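Local coordinates for replication protein B (Plasmid RSF1010, PDB 3H20) that serves as the plasmid's primase, laying down primers on single-stranded DNA so that leading-strand replication can begin, at residues C242-I245 against A246-L250. Residues are numbered along the deposited sequence; the frame is centred on the assembly and turned at random.
Sequences CDFI and AAQKL
K249 lies alongside I245, one helical turn further on, with both side chains pointing the same way. Followed outward, K249 first passes the I245 carbonyl: its CB, CG and CD each lie about 3.6 Å from I245 O. CD is shared, since it also meets I245 CG2 at 4.1 Å; CE lies 4.2 Å from that methyl, and the bend at chi4 (61°) then turns NZ back to 3.8 Å from it. The methyl faces the lysine because it stands anti to the I245 backbone N, whereas CG1 lies beside that N. K249 also touches E227 of helix 220-234, and I245 packs on L231 of the same helix.

Beneath these side chains runs regular alpha-helical bonding. A247 N reaches D243 O at 2.8 Å and A246 N reaches C242 O at 3.0 Å, both nearly straight. The bond from K249 N to I245 O is more bent at 150°, its donor tilted from the carbonyl plane. On another side, Q248 OE1 sits obliquely 4.5 Å from F244 CE2, a loose approach.

Helix 239-252 belongs to the RepB primase C-terminal helical domain, where buried D243 hydrogen-bonds Y282 and S268 through OD2 and Y224 through OD1. Between I245 and K249 the side chains add loose van der Waals contact but no polar bond; the backbone bonds carry the turn.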
# COMPACT_ATOMS: atom_id res chain seq x y z
N CYS A 242 -30.03 22.79 -22.88
CA CYS A 242 -28.76 22.56 -22.19
C CYS A 242 -28.93 22.72 -20.68
O CYS A 242 -28.51 21.84 -19.91
CB CYS A 242 -27.67 23.52 -22.69
SG CYS A 242 -27.07 23.22 -24.37
N ASP A 243 -29.54 23.83 -20.26
CA ASP A 243 -29.85 24.06 -18.85
C ASP A 243 -30.67 22.91 -18.27
O ASP A 243 -30.36 22.41 -17.19
CB ASP A 243 -30.65 25.36 -18.66
CG ASP A 243 -29.78 26.61 -18.60
OD1 ASP A 243 -28.54 26.53 -18.60
OD2 ASP A 243 -30.37 27.71 -18.54
N PHE A 244 -31.71 22.50 -18.99
CA PHE A 244 -32.61 21.45 -18.53
C PHE A 244 -31.84 20.14 -18.27
O PHE A 244 -32.03 19.51 -17.23
CB PHE A 244 -33.73 21.22 -19.55
CG PHE A 244 -34.70 20.14 -19.15
CD1 PHE A 244 -35.81 20.43 -18.37
CD2 PHE A 244 -34.49 18.83 -19.56
CE1 PHE A 244 -36.70 19.43 -18.00
CE2 PHE A 244 -35.37 17.82 -19.18
CZ PHE A 244 -36.48 18.12 -18.41
N ILE A 245 -31.00 19.74 -19.22
CA ILE A 245 -30.24 18.50 -19.08
C ILE A 245 -29.20 18.58 -17.96
O ILE A 245 -29.02 17.62 -17.20
CB ILE A 245 -29.58 18.06 -20.43
CG1 ILE A 245 -30.65 17.81 -21.49
CG2 ILE A 245 -28.73 16.82 -20.22
CD1 ILE A 245 -30.12 17.49 -22.88
N ALA A 246 -28.51 19.71 -17.85
CA ALA A 246 -27.56 19.92 -16.75
C ALA A 246 -28.27 19.89 -15.39
O ALA A 246 -27.83 19.21 -14.46
CB ALA A 246 -26.79 21.24 -16.94
N ALA A 247 -29.40 20.59 -15.29
CA ALA A 247 -30.21 20.59 -14.06
C ALA A 247 -30.68 19.18 -13.70
O ALA A 247 -30.67 18.80 -12.53
CB ALA A 247 -31.40 21.54 -14.19
N GLN A 248 -31.09 18.41 -14.71
CA GLN A 248 -31.53 17.03 -14.47
C GLN A 248 -30.38 16.18 -13.91
O GLN A 248 -30.61 15.35 -13.02
CB GLN A 248 -32.09 16.41 -15.75
CG GLN A 248 -32.62 14.99 -15.54
CD GLN A 248 -32.76 14.19 -16.81
OE1 GLN A 248 -32.44 14.67 -17.90
NE2 GLN A 248 -33.23 12.94 -16.68
N LYS A 249 -29.17 16.39 -14.42
CA LYS A 249 -27.99 15.64 -13.96
C LYS A 249 -27.61 16.00 -12.53
O LYS A 249 -27.44 15.11 -11.70
CB LYS A 249 -26.81 15.85 -14.91
CG LYS A 249 -26.84 14.93 -16.13
CD LYS A 249 -26.13 15.56 -17.32
CE LYS A 249 -25.74 14.53 -18.37
NZ LYS A 249 -26.91 13.80 -18.94
N LEU A 250 -27.51 17.30 -12.25
CA LEU A 250 -27.28 17.81 -10.89
C LEU A 250 -28.34 17.36 -9.88
O LEU A 250 -27.99 16.95 -8.77
CB LEU A 250 -27.16 19.34 -10.90
CG LEU A 250 -25.76 19.96 -11.04
CD1 LEU A 250 -25.08 19.56 -12.34
CD2 LEU A 250 -25.84 21.50 -10.91